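Side-chain contacts in dipeptidase AC. Metallo peptidase. MEROPS family M19 (Rhodobacter sphaeroides, PDB 3LY0), which probably hydrolyses dipeptides as a zinc-dependent metallodipeptidase, and here holds a phosphinate mimic of L-Ala-D-Ala at a two-zinc site: residues 17-22 with 33-38; 29-34 with 40-45; 90-95 with 141-146; 217-222 with 247-252; 232-237 with 242-247. One frame throughout, in Å; residues are numbered along the deposited sequence.

Contact 1: 17-22 with 33-38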
# COMPACT_ATOMS: atom_id res chain seq x y z
N LEU A 17 5.37 10.25 1.80
CA LEU A 17 5.02 11.29 2.76
C LEU A 17 5.84 11.16 4.05
O LEU A 17 6.08 12.16 4.74
CB LEU A 17 3.52 11.27 3.08
CG LEU A 17 2.60 11.75 1.95
CD1 LEU A 17 1.16 11.47 2.31
CD2 LEU A 17 2.82 13.25 1.66
N LEU A 18 6.28 9.95 4.38
CA LEU A 18 7.08 9.79 5.58
C LEU A 18 8.39 10.55 5.45
O LEU A 18 8.94 11.06 6.44
CB LEU A 18 7.33 8.30 5.86
CG LEU A 18 8.02 7.93 7.17
CD1 LEU A 18 7.13 8.25 8.36
CD2 LEU A 18 8.37 6.44 7.15
N ARG A 19 8.90 10.65 4.23
CA ARG A 19 10.14 11.38 4.03
C ARG A 19 9.96 12.87 4.22
O ARG A 19 10.87 13.55 4.71
CB ARG A 19 10.75 11.04 2.67
CG ARG A 19 11.33 9.61 2.70
CD ARG A 19 11.85 9.16 1.36
NE ARG A 19 12.77 10.13 0.79
CZ ARG A 19 12.92 10.33 -0.51
NH1 ARG A 19 12.21 9.60 -1.37
NH2 ARG A 19 13.76 11.25 -0.94
N LEU A 20 8.79 13.38 3.88
CA LEU A 20 8.49 14.78 4.12
C LEU A 20 8.25 15.03 5.61
O LEU A 20 8.66 16.07 6.14
CB LEU A 20 7.32 15.27 3.27
CG LEU A 20 7.55 15.10 1.76
CD1 LEU A 20 6.43 15.72 0.95
CD2 LEU A 20 8.91 15.68 1.33
N LEU A 21 7.61 14.08 6.28
CA LEU A 21 7.41 14.17 7.73
C LEU A 21 8.75 14.27 8.44
O LEU A 21 8.90 15.04 9.39
CB LEU A 21 6.66 12.93 8.25
CG LEU A 21 6.30 12.96 9.75
CD1 LEU A 21 5.23 14.01 10.04
CD2 LEU A 21 5.86 11.59 10.25
N ARG A 22 9.72 13.51 7.96
CA ARG A 22 11.02 13.41 8.63
C ARG A 22 11.96 14.57 8.35
O ARG A 22 12.89 14.81 9.12
CB ARG A 22 11.69 12.07 8.31
CG ARG A 22 10.98 10.91 9.01
CD ARG A 22 11.48 9.55 8.56
NE ARG A 22 11.03 8.51 9.49
CZ ARG A 22 11.34 7.23 9.39
NH1 ARG A 22 12.11 6.80 8.41
NH2 ARG A 22 10.88 6.37 10.30
N LYS A 33 13.10 18.02 -6.70
CA LYS A 33 14.41 17.70 -7.27
C LYS A 33 14.89 16.29 -6.93
O LYS A 33 15.66 15.69 -7.69
CB LYS A 33 15.45 18.70 -6.78
CG LYS A 33 15.20 20.13 -7.24
CD LYS A 33 16.30 21.06 -6.77
CE LYS A 33 16.11 22.46 -7.34
NZ LYS A 33 17.17 23.39 -6.86
N GLY A 34 14.46 15.77 -5.79
CA GLY A 34 15.06 14.57 -5.23
C GLY A 34 16.22 15.02 -4.35
O GLY A 34 16.78 16.09 -4.57
N ASP A 35 16.56 14.21 -3.35
CA ASP A 35 17.70 14.53 -2.49
C ASP A 35 18.77 13.45 -2.55
O ASP A 35 19.66 13.41 -1.69
CB ASP A 35 17.27 14.81 -1.05
CG ASP A 35 16.76 13.56 -0.33
OD1 ASP A 35 16.66 12.49 -0.95
OD2 ASP A 35 16.45 13.68 0.88
N GLY A 36 18.69 12.57 -3.54
CA GLY A 36 19.67 11.52 -3.71
C GLY A 36 19.41 10.28 -2.87
O GLY A 36 20.21 9.34 -2.88
N THR A 37 18.29 10.27 -2.15
CA THR A 37 17.95 9.13 -1.30
C THR A 37 16.59 8.55 -1.64
O THR A 37 15.81 9.13 -2.40
CB THR A 37 17.95 9.51 0.20
OG1 THR A 37 16.76 10.25 0.52
CG2 THR A 37 19.18 10.33 0.57
N GLY A 38 16.31 7.38 -1.07
CA GLY A 38 14.98 6.81 -1.15
C GLY A 38 14.58 6.37 -2.55
O GLY A 38 15.42 6.22 -3.44
O HOH W 1 14.99 11.73 -3.55
O HOH W 2 14.43 12.11 1.98
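An Asx turn at Asp35 presents its carboxylate to Arg19, which reaches out from helix 16-22 to meet it. Inside the turn, Asp35 OD1 accepts from Thr37 N and, at 2.7 Å, from Thr37 OG1, the hydroxyl arriving on the syn side and the amide from above the carboxylate plane. With CG between its backbone N and carbonyl carbon (chi1 69°), the Asp35 side chain can fold back over the turn in this way. Across the contact, Arg19 NH2 makes a salt bridge to the same oxygen, Asp35 OD1, at 3.2 Å. The carboxylate meets the guanidinium at its edge, the two planes being 33° apart, so the pair is not a flat two-pronged one. Two waters also lie at that edge: water 2 takes a bond from Arg19 NE at 2.8 Å and gives one to Asp35 OD2, while water 1 accepts from Arg19 NH2 at 2.9 Å and from Asp35 N. One face of the guanidinium lies against the backbone of Thr37 and Gly38, with Gly38 CA 3.9 Å from Arg19 NH1. A side chain on Gly38 would run into that nitrogen. The bend of the arginine at chi3 (51°) carries its head to the loop, where NH1 turns to outside partners, the carbonyl of Leu40 and the carboxylate of Asp308. Asp35 thus shares the arginine with a second acid. The arrangement is that of a surface loop between helices 27-32 and 42-48, folded as an Asx turn and tied to helix 16-22 through one arginine.

Contact 2: 29-34 with 40-45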
# COMPACT_ATOMS: atom_id res chain seq x y z
N THR A 29 13.14 20.58 -2.09
CA THR A 29 14.16 19.82 -2.79
C THR A 29 13.79 18.34 -2.88
O THR A 29 13.87 17.75 -3.96
CB THR A 29 15.53 19.99 -2.11
OG1 THR A 29 15.92 21.37 -2.18
CG2 THR A 29 16.58 19.13 -2.81
N ILE A 30 13.38 17.75 -1.76
CA ILE A 30 13.08 16.33 -1.74
C ILE A 30 12.05 15.96 -2.81
O ILE A 30 12.22 15.00 -3.54
CB ILE A 30 12.59 15.86 -0.35
CG1 ILE A 30 13.72 16.00 0.68
CG2 ILE A 30 12.09 14.42 -0.40
CD1 ILE A 30 13.26 15.81 2.11
N TRP A 31 10.98 16.75 -2.90
CA TRP A 31 9.89 16.47 -3.83
C TRP A 31 10.20 16.90 -5.25
O TRP A 31 10.05 16.12 -6.19
CB TRP A 31 8.63 17.16 -3.31
CG TRP A 31 7.40 17.21 -4.21
CD1 TRP A 31 6.61 18.30 -4.43
CD2 TRP A 31 6.82 16.13 -4.96
NE1 TRP A 31 5.58 17.97 -5.28
CE2 TRP A 31 5.68 16.65 -5.61
CE3 TRP A 31 7.15 14.79 -5.15
CZ2 TRP A 31 4.87 15.87 -6.44
CZ3 TRP A 31 6.34 14.01 -5.97
CH2 TRP A 31 5.22 14.56 -6.61
N LEU A 32 10.62 18.15 -5.43
CA LEU A 32 10.76 18.68 -6.78
C LEU A 32 12.07 18.31 -7.48
O LEU A 32 12.13 18.29 -8.70
CB LEU A 32 10.58 20.20 -6.77
CG LEU A 32 9.21 20.66 -6.25
CD1 LEU A 32 9.16 22.17 -6.25
CD2 LEU A 32 8.09 20.07 -7.10
N LYS A 33 13.10 18.02 -6.70
CA LYS A 33 14.41 17.70 -7.27
C LYS A 33 14.89 16.29 -6.93
O LYS A 33 15.66 15.69 -7.69
CB LYS A 33 15.45 18.70 -6.78
CG LYS A 33 15.20 20.13 -7.24
CD LYS A 33 16.30 21.06 -6.77
CE LYS A 33 16.11 22.46 -7.34
NZ LYS A 33 17.17 23.39 -6.86
N GLY A 34 14.46 15.77 -5.79
CA GLY A 34 15.06 14.57 -5.23
C GLY A 34 16.22 15.02 -4.35
O GLY A 34 16.78 16.09 -4.57
N LEU A 40 11.41 7.51 -4.31
CA LEU A 40 10.53 8.39 -5.06
C LEU A 40 10.91 9.86 -4.96
O LEU A 40 11.48 10.31 -3.96
CB LEU A 40 9.08 8.25 -4.56
CG LEU A 40 8.35 6.95 -4.92
CD1 LEU A 40 7.13 6.77 -4.01
CD2 LEU A 40 7.95 6.94 -6.38
N ASP A 41 10.58 10.60 -6.02
CA ASP A 41 10.50 12.06 -6.05
C ASP A 41 9.93 12.38 -7.43
O ASP A 41 9.80 11.48 -8.26
CB ASP A 41 11.87 12.73 -5.81
CG ASP A 41 12.98 12.15 -6.66
OD1 ASP A 41 12.89 12.26 -7.90
OD2 ASP A 41 13.93 11.58 -6.08
N LEU A 42 9.56 13.63 -7.67
CA LEU A 42 8.86 13.93 -8.91
C LEU A 42 9.68 13.61 -10.18
O LEU A 42 9.18 12.94 -11.09
CB LEU A 42 8.31 15.36 -8.91
CG LEU A 42 7.46 15.73 -10.13
CD1 LEU A 42 6.37 14.71 -10.39
CD2 LEU A 42 6.88 17.12 -9.97
N PRO A 43 10.95 14.07 -10.23
CA PRO A 43 11.74 13.75 -11.43
C PRO A 43 11.88 12.25 -11.68
O PRO A 43 11.71 11.82 -12.83
CB PRO A 43 13.09 14.40 -11.14
CG PRO A 43 12.78 15.52 -10.21
CD PRO A 43 11.67 14.97 -9.32
N ARG A 44 12.17 11.47 -10.65
CA ARG A 44 12.32 10.04 -10.87
C ARG A 44 11.01 9.36 -11.23
O ARG A 44 11.00 8.38 -11.99
CB ARG A 44 13.01 9.35 -9.69
CG ARG A 44 14.50 9.63 -9.61
CD ARG A 44 15.17 8.78 -8.54
NE ARG A 44 14.71 9.15 -7.20
CZ ARG A 44 14.96 8.44 -6.10
NH1 ARG A 44 15.64 7.31 -6.16
NH2 ARG A 44 14.50 8.87 -4.93
N MET A 45 9.89 9.85 -10.70
CA MET A 45 8.59 9.35 -11.12
C MET A 45 8.43 9.47 -12.63
O MET A 45 7.97 8.54 -13.29
CB MET A 45 7.44 10.11 -10.45
CG MET A 45 7.22 9.80 -8.96
SD MET A 45 5.96 10.93 -8.24
CE MET A 45 5.90 10.29 -6.53
O HOH W 3 15.51 13.03 -8.52
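Trp31 sends CG anti to its backbone N (chi1 171°) and Leu42 does the same (chi1 -176°), which brings a face of the indole against Leu42 CB. That carbon sits over the six-membered ring, 3.9 Å from its centroid, a CH-pi contact. Met45 comes instead to the edge: its SD is 5.0 Å from the same centroid, a Met-aromatic contact, and its CE lies 3.8 Å from Trp31 CZ3. Outside the pair, Trp31 NE1 bonds to the carbonyl of Met106, and Phe114 meets the indole edge-to-face. The backbones join directly as Leu42 N donates to Trp31 O at 2.9 Å, nearly straight at 162°. Pro43 CG rests on the next carbonyl, 3.2 Å from Leu32 O. Asp41 is the N-cap of helix 42-48, its OD1 accepting from Arg44 N. Arg44 NE and NH2 both reach Asp41 OD2 from one face of the carboxylate, NE at 2.8 Å. That carboxylate packs on Gly34 CA, where a side chain would clash with OD2, and water 3 links Asp41 OD1 to Lys33 O. The arrangement is that of two successive helices joined by a short loop, the second started by an aspartate N-cap against the end of the first.

Contact 3: 90-95 with 141-146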
# COMPACT_ATOMS: atom_id res chain seq x y z
N GLU A 90 -5.66 11.53 19.91
CA GLU A 90 -5.04 12.78 20.34
C GLU A 90 -3.57 12.89 19.89
O GLU A 90 -3.11 13.98 19.53
CB GLU A 90 -5.16 12.92 21.86
CG GLU A 90 -4.57 14.20 22.43
CD GLU A 90 -4.69 14.25 23.94
OE1 GLU A 90 -5.59 14.93 24.45
OE2 GLU A 90 -3.88 13.57 24.62
N GLN A 91 -2.85 11.78 19.91
CA GLN A 91 -1.45 11.77 19.50
C GLN A 91 -1.27 11.56 17.99
O GLN A 91 -0.34 12.08 17.38
CB GLN A 91 -0.68 10.68 20.26
CG GLN A 91 -0.33 11.06 21.70
CD GLN A 91 -1.55 11.28 22.56
OE1 GLN A 91 -2.37 10.38 22.74
NE2 GLN A 91 -1.70 12.50 23.09
N ALA A 92 -2.17 10.77 17.40
CA ALA A 92 -2.05 10.44 15.98
C ALA A 92 -2.49 11.60 15.10
O ALA A 92 -1.95 11.80 14.00
CB ALA A 92 -2.85 9.18 15.65
N GLN A 93 -3.46 12.38 15.56
CA GLN A 93 -4.05 13.41 14.71
C GLN A 93 -3.08 14.48 14.19
O GLN A 93 -3.10 14.79 13.01
CB GLN A 93 -5.31 14.02 15.33
CG GLN A 93 -6.49 13.08 15.19
CD GLN A 93 -7.75 13.56 15.85
OE1 GLN A 93 -7.73 14.47 16.68
NE2 GLN A 93 -8.88 12.95 15.48
N PRO A 94 -2.22 15.02 15.06
CA PRO A 94 -1.26 16.02 14.55
C PRO A 94 -0.32 15.43 13.49
O PRO A 94 0.06 16.12 12.54
CB PRO A 94 -0.49 16.44 15.81
CG PRO A 94 -1.44 16.16 16.94
CD PRO A 94 -2.19 14.92 16.53
N VAL A 95 0.03 14.16 13.63
CA VAL A 95 0.97 13.55 12.68
C VAL A 95 0.25 13.32 11.36
O VAL A 95 0.80 13.62 10.29
CB VAL A 95 1.58 12.22 13.22
CG1 VAL A 95 2.49 11.61 12.18
CG2 VAL A 95 2.35 12.48 14.51
N ALA A 141 -5.82 3.55 11.20
CA ALA A 141 -6.84 4.57 11.39
C ALA A 141 -6.79 5.24 12.76
O ALA A 141 -7.82 5.70 13.26
CB ALA A 141 -8.21 3.99 11.12
N GLU A 142 -5.60 5.32 13.36
CA GLU A 142 -5.46 5.92 14.68
C GLU A 142 -5.95 7.36 14.74
O GLU A 142 -6.40 7.81 15.80
CB GLU A 142 -4.01 5.89 15.13
CG GLU A 142 -3.50 4.51 15.45
CD GLU A 142 -2.85 3.81 14.28
OE1 GLU A 142 -2.94 4.29 13.13
OE2 GLU A 142 -2.23 2.76 14.54
N ALA A 143 -5.85 8.10 13.64
CA ALA A 143 -6.31 9.48 13.64
C ALA A 143 -7.83 9.59 13.63
O ALA A 143 -8.37 10.69 13.68
CB ALA A 143 -5.72 10.22 12.45
N ILE A 144 -8.52 8.45 13.56
CA ILE A 144 -9.98 8.41 13.61
C ILE A 144 -10.42 7.89 14.97
O ILE A 144 -10.06 6.78 15.37
CB ILE A 144 -10.56 7.47 12.52
CG1 ILE A 144 -9.93 7.74 11.14
CG2 ILE A 144 -12.09 7.58 12.47
CD1 ILE A 144 -10.05 9.16 10.68
N GLY A 145 -11.17 8.68 15.72
CA GLY A 145 -11.68 8.20 16.98
C GLY A 145 -12.75 7.14 16.78
O GLY A 145 -13.31 7.02 15.69
N ALA A 146 -13.06 6.38 17.83
CA ALA A 146 -14.08 5.34 17.74
C ALA A 146 -15.46 5.90 17.39
O ALA A 146 -16.31 5.20 16.83
CB ALA A 146 -14.14 4.53 19.04
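One hydrogen bond joins the two segments: Gln93 NE2 donates to Ala143 O at 2.9 Å, with an N-H...O angle of 166°. The oxygen lies in the plane of the glutamine amide, whereas the nitrogen stands above the carbonyl plane of Ala143, 35° out of it. Gln93 reaches this point with CG beside its own backbone N (chi1 -76°) and the chain extended from there, so the amide runs out alongside the turn.

The apolar contacts are made by short side chains. Ala92 CB presses against Glu142 CB at 3.5 Å and lies 4.4 Å from Ala143 CB, while Gln93 CG covers Ala143 CB at 4.0 Å. The small alanine side chains let the backbones come close, the CA atoms of Gln93 and Ala143 being 4.7 Å apart.

As for charge, the bent chain of Glu142 leads its carboxylate away from the helix to a salt bridge with Arg168, so that of its side chain CB is what meets Ala92. The acid lies about 7 Å, side chain to side chain, from the zinc ligand Glu139.

Residues 141-144 form a type I beta turn, closed by Ile144 N to Ala141 O at 2.9 Å. It belongs to the loop after strand 132-139, and helix 89-109 packs on it near its own start, a helix-on-loop contact in the TIM-barrel-like fold of the M19 family.

Contact 4: 217-222 with 247-252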
# COMPACT_ATOMS: atom_id res chain seq x y z
N GLY A 217 -9.65 -10.29 11.44
CA GLY A 217 -10.16 -8.99 11.01
C GLY A 217 -10.53 -9.03 9.54
O GLY A 217 -11.55 -8.48 9.12
N PHE A 218 -9.69 -9.71 8.75
CA PHE A 218 -9.95 -9.90 7.34
C PHE A 218 -11.29 -10.61 7.14
O PHE A 218 -12.11 -10.19 6.32
CB PHE A 218 -8.80 -10.72 6.73
CG PHE A 218 -9.00 -11.10 5.29
CD1 PHE A 218 -8.34 -10.42 4.28
CD2 PHE A 218 -9.83 -12.16 4.94
CE1 PHE A 218 -8.51 -10.79 2.94
CE2 PHE A 218 -10.02 -12.53 3.61
CZ PHE A 218 -9.36 -11.84 2.61
N ASP A 219 -11.52 -11.68 7.89
CA ASP A 219 -12.78 -12.40 7.78
C ASP A 219 -13.98 -11.51 8.11
O ASP A 219 -15.03 -11.61 7.48
CB ASP A 219 -12.78 -13.63 8.69
CG ASP A 219 -11.88 -14.74 8.19
OD1 ASP A 219 -11.49 -14.72 7.00
OD2 ASP A 219 -11.56 -15.65 8.99
N ASP A 220 -13.82 -10.64 9.10
CA ASP A 220 -14.86 -9.69 9.48
C ASP A 220 -15.18 -8.73 8.34
O ASP A 220 -16.34 -8.50 8.01
CB ASP A 220 -14.45 -8.92 10.74
CG ASP A 220 -14.52 -9.76 12.00
OD1 ASP A 220 -15.22 -10.80 12.00
OD2 ASP A 220 -13.86 -9.39 12.99
N VAL A 221 -14.15 -8.18 7.71
CA VAL A 221 -14.38 -7.28 6.59
C VAL A 221 -15.03 -8.03 5.43
O VAL A 221 -15.96 -7.52 4.79
CB VAL A 221 -13.09 -6.59 6.13
CG1 VAL A 221 -13.39 -5.66 4.95
CG2 VAL A 221 -12.47 -5.82 7.28
N ALA A 222 -14.56 -9.24 5.16
CA ALA A 222 -15.15 -10.03 4.08
C ALA A 222 -16.64 -10.28 4.31
O ALA A 222 -17.42 -10.33 3.36
CB ALA A 222 -14.42 -11.35 3.95
N THR A 247 -3.25 -15.90 2.33
CA THR A 247 -3.40 -17.33 2.06
C THR A 247 -4.30 -17.55 0.85
O THR A 247 -5.01 -16.63 0.41
CB THR A 247 -4.03 -18.08 3.24
OG1 THR A 247 -5.40 -17.68 3.37
CG2 THR A 247 -3.29 -17.75 4.53
N ASP A 248 -4.28 -18.75 0.30
CA ASP A 248 -5.13 -19.05 -0.85
C ASP A 248 -6.60 -18.88 -0.51
O ASP A 248 -7.39 -18.47 -1.36
CB ASP A 248 -4.85 -20.46 -1.39
CG ASP A 248 -3.54 -20.54 -2.17
OD1 ASP A 248 -2.89 -19.50 -2.39
OD2 ASP A 248 -3.17 -21.67 -2.56
N ARG A 249 -6.96 -19.19 0.73
CA ARG A 249 -8.33 -19.00 1.18
C ARG A 249 -8.70 -17.52 1.13
O ARG A 249 -9.78 -17.16 0.68
CB ARG A 249 -8.53 -19.55 2.60
CG ARG A 249 -9.99 -19.56 3.03
CD ARG A 249 -10.15 -19.87 4.50
NE ARG A 249 -9.55 -18.82 5.32
CZ ARG A 249 -10.19 -17.72 5.72
NH1 ARG A 249 -11.45 -17.53 5.38
NH2 ARG A 249 -9.56 -16.82 6.45
N GLN A 250 -7.79 -16.68 1.61
CA GLN A 250 -8.02 -15.24 1.55
C GLN A 250 -8.10 -14.75 0.10
O GLN A 250 -8.95 -13.93 -0.26
CB GLN A 250 -6.92 -14.51 2.31
CG GLN A 250 -6.99 -14.67 3.81
CD GLN A 250 -5.83 -13.99 4.50
OE1 GLN A 250 -4.68 -14.32 4.26
NE2 GLN A 250 -6.13 -13.01 5.35
N LEU A 251 -7.20 -15.24 -0.75
CA LEU A 251 -7.24 -14.87 -2.15
C LEU A 251 -8.58 -15.25 -2.80
O LEU A 251 -9.12 -14.49 -3.61
CB LEU A 251 -6.07 -15.53 -2.92
CG LEU A 251 -4.66 -15.07 -2.54
CD1 LEU A 251 -3.64 -15.89 -3.31
CD2 LEU A 251 -4.45 -13.59 -2.80
N ALA A 252 -9.11 -16.41 -2.44
CA ALA A 252 -10.38 -16.86 -3.03
C ALA A 252 -11.51 -15.92 -2.64
O ALA A 252 -12.39 -15.63 -3.44
CB ALA A 252 -10.69 -18.29 -2.61
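Asp219 OD1 is gripped by both terminal nitrogens of Arg249, NH2 at 2.9 Å and NH1 at 3.2 Å. NH2 uses the syn lone pair of that oxygen; NH1 meets it from above the carboxylate plane. OD1 itself lies in the guanidinium plane, so the arginine comes end-on with its fork closing on a single atom, and the two flat groups stand 75° apart. Arg249 NH2 also makes a salt bridge to Glu215, placing the arginine between two acids. Replacing Asp219 by an alanine removes the atom both nitrogens hold, and would probably let the guanidinium swing toward Glu215 or turn more freely.

Next to this bridge, Gln250 lies over a face of Phe218. Its CG is 3.9 Å from the ring centroid, a CH-pi contact, and its NE2 stands 3.4 Å from Phe218 CG, toward the rim. Phe218 turns its ring to the glutamine with CG anti to the backbone N (chi1 175°). The other end of the amide is fixed, as Thr247 N donates to Gln250 OE1 at 2.9 Å, in the carbonyl plane. Gln250 N returns a bond to Thr247 OG1 at 3.1 Å. These reciprocal bonds are a capping box at the start of helix 248-256, packed against helix 215-224.

Contact 5: 232-237 with 242-247. With ZN (zinc ion), chain E; LY0 ((2R)-3-[(R)-[(1R)-1-aminoethyl](hydroxy)phosphoryl]-2-methylpropanoic acid), chain C.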
# COMPACT_ATOMS: atom_id res chain seq x y z
N THR A 232 -3.72 -3.53 -0.62
CA THR A 232 -2.94 -2.70 -1.53
C THR A 232 -1.49 -3.13 -1.70
O THR A 232 -0.88 -2.84 -2.73
CB THR A 232 -2.91 -1.22 -1.10
OG1 THR A 232 -2.30 -1.11 0.20
CG2 THR A 232 -4.31 -0.59 -1.07
N HIS A 233 -0.92 -3.81 -0.70
CA HIS A 233 0.49 -4.19 -0.76
C HIS A 233 0.74 -5.48 0.03
O HIS A 233 1.33 -5.47 1.12
CB HIS A 233 1.43 -3.01 -0.39
CG HIS A 233 1.24 -2.43 0.99
ND1 HIS A 233 0.04 -1.89 1.42
CD2 HIS A 233 2.12 -2.23 2.00
CE1 HIS A 233 0.18 -1.43 2.65
NE2 HIS A 233 1.44 -1.61 3.02
N SER A 234 0.30 -6.59 -0.56
CA SER A 234 0.41 -7.91 0.08
C SER A 234 0.65 -8.96 -0.99
O SER A 234 0.11 -8.86 -2.09
CB SER A 234 -0.89 -8.26 0.82
OG SER A 234 -1.15 -7.34 1.86
N ASN A 235 1.42 -9.99 -0.64
CA ASN A 235 1.78 -11.04 -1.59
C ASN A 235 1.19 -12.40 -1.22
O ASN A 235 0.27 -12.47 -0.40
CB ASN A 235 3.30 -11.09 -1.77
CG ASN A 235 3.85 -9.77 -2.30
OD1 ASN A 235 3.12 -8.99 -2.92
ND2 ASN A 235 5.12 -9.49 -2.04
N ALA A 236 1.69 -13.46 -1.84
CA ALA A 236 1.08 -14.78 -1.69
C ALA A 236 1.72 -15.59 -0.58
O ALA A 236 2.89 -15.96 -0.67
CB ALA A 236 1.13 -15.54 -3.01
N HIS A 237 0.94 -15.89 0.46
CA HIS A 237 1.42 -16.66 1.59
C HIS A 237 1.93 -18.04 1.17
O HIS A 237 2.87 -18.57 1.77
CB HIS A 237 0.32 -16.81 2.63
CG HIS A 237 0.81 -17.25 3.97
ND1 HIS A 237 0.93 -18.58 4.31
CD2 HIS A 237 1.23 -16.54 5.04
CE1 HIS A 237 1.39 -18.67 5.55
NE2 HIS A 237 1.58 -17.45 6.01
N SER A 242 5.05 -15.22 5.13
CA SER A 242 5.10 -14.08 6.04
C SER A 242 3.71 -13.80 6.59
O SER A 242 2.72 -13.95 5.88
CB SER A 242 5.58 -12.84 5.28
OG SER A 242 5.29 -11.65 6.00
N THR A 243 3.63 -13.38 7.85
CA THR A 243 2.33 -12.97 8.42
C THR A 243 1.62 -11.88 7.61
O THR A 243 0.40 -11.71 7.72
CB THR A 243 2.51 -12.45 9.86
OG1 THR A 243 3.57 -11.48 9.87
CG2 THR A 243 2.89 -13.61 10.79
N ARG A 244 2.39 -11.14 6.81
CA ARG A 244 1.85 -10.04 6.00
C ARG A 244 1.20 -10.47 4.69
O ARG A 244 0.50 -9.68 4.05
CB ARG A 244 2.93 -9.00 5.75
CG ARG A 244 3.05 -7.99 6.88
CD ARG A 244 1.93 -6.95 6.80
NE ARG A 244 2.20 -5.92 5.80
CZ ARG A 244 1.61 -5.82 4.61
NH1 ARG A 244 0.69 -6.70 4.21
NH2 ARG A 244 1.93 -4.81 3.81
N ASN A 245 1.44 -11.71 4.27
CA ASN A 245 0.91 -12.20 3.00
C ASN A 245 -0.47 -12.86 3.11
O ASN A 245 -1.00 -13.03 4.21
CB ASN A 245 1.94 -13.09 2.32
CG ASN A 245 3.10 -12.30 1.74
OD1 ASN A 245 2.99 -11.08 1.53
ND2 ASN A 245 4.21 -12.97 1.47
N LEU A 246 -1.05 -13.19 1.96
CA LEU A 246 -2.42 -13.66 1.89
C LEU A 246 -2.46 -15.15 1.57
O LEU A 246 -1.82 -15.61 0.63
CB LEU A 246 -3.17 -12.88 0.80
CG LEU A 246 -3.41 -11.39 1.07
CD1 LEU A 246 -3.76 -10.66 -0.21
CD2 LEU A 246 -4.49 -11.20 2.12
N THR A 247 -3.25 -15.90 2.33
CA THR A 247 -3.40 -17.33 2.06
C THR A 247 -4.30 -17.55 0.85
O THR A 247 -5.01 -16.63 0.41
CB THR A 247 -4.03 -18.08 3.24
OG1 THR A 247 -5.40 -17.68 3.37
CG2 THR A 247 -3.29 -17.75 4.53
ZN ZN E . 2.42 -1.24 5.00
P LY0 C . 4.93 -0.19 5.53
C1 LY0 C . 6.26 1.19 7.56
N1 LY0 C . 4.52 2.37 6.23
C2 LY0 C . 5.58 1.37 6.22
C4 LY0 C . 6.32 -1.33 5.12
C5 LY0 C . 6.16 -2.74 5.62
C6 LY0 C . 4.80 -3.31 5.33
C7 LY0 C . 7.31 -3.65 5.29
O31 LY0 C . 4.14 0.21 4.30
O32 LY0 C . 3.95 -0.83 6.56
O61 LY0 C . 4.42 -4.45 5.96
O62 LY0 C . 4.01 -2.75 4.55
O HOH W 4 -2.25 -8.93 3.65
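The two segments meet at a single beta bridge between Ala236 and Leu246, where Leu246 N donates to Asn235 O and His237 N to Leu246 O, both at 2.8 Å. Asn245 extends the pairing with its side chain, OD1 accepting from Asn235 N at 2.9 Å with the donor well above the amide plane. Further along, Arg244 bends at chi2 and chi3, both near -80°, and curls toward His233. Its NH2 donates to His233 O at 2.8 Å and its NH1 to Ser234 OG, which lies in the guanidinium plane and is also hydrogen-bonded to Ser211. The same NH2 sits over a face of the His233 imidazole, the two planes steeply inclined. On the inhibitor side, Arg244 NE reaches LY0 O61 at 2.7 Å and NH2 reaches LY0 O62 in an almost straight bond (175°), one nitrogen to each carboxylate oxygen. His233 NE2 binds zinc at 2.2 Å, and LY0 O62 binds the same ion; Glu139 and His212 complete the protein ligands. At the ring edge, in its plane, His233 ND1 donates to Thr232 OG1 at 2.8 Å, which fixes its rotation. A methionine in place of Arg244 would probably leave LY0 O61 without its NE donor and His233 O without this partner, the carboxylate keeping zinc through O62. The chemistry implies that the carboxylate end of a dipeptide is probably read jointly by Arg244 and zinc, with the histidine backbone and Ser234 holding the arginine in position.

In the fold
Along the chain, contacts 1 and 2 come first and overlap, sharing Lys33 and Gly34; their centres are about 8 Å apart, and Gly38 of contact 1 is bonded through its carbonyl to Arg44 of contact 2. Contact 3 follows, about 23 Å from contact 1 between centres, yet touching it where Leu21 of helix 16-22 meets Val95 of helix 89-109. Contacts 4 and 5 lie across the centre of the chain from contacts 1 and 2. Contact 5 lies within the chain that contact 4 spans and ends on the shared Thr247; their centres are about 11 Å apart. Contact 5 reaches the zinc site just after strand 230-231, whereas contacts 1 to 4 join surrounding helices and loops of the same barrel-like domain.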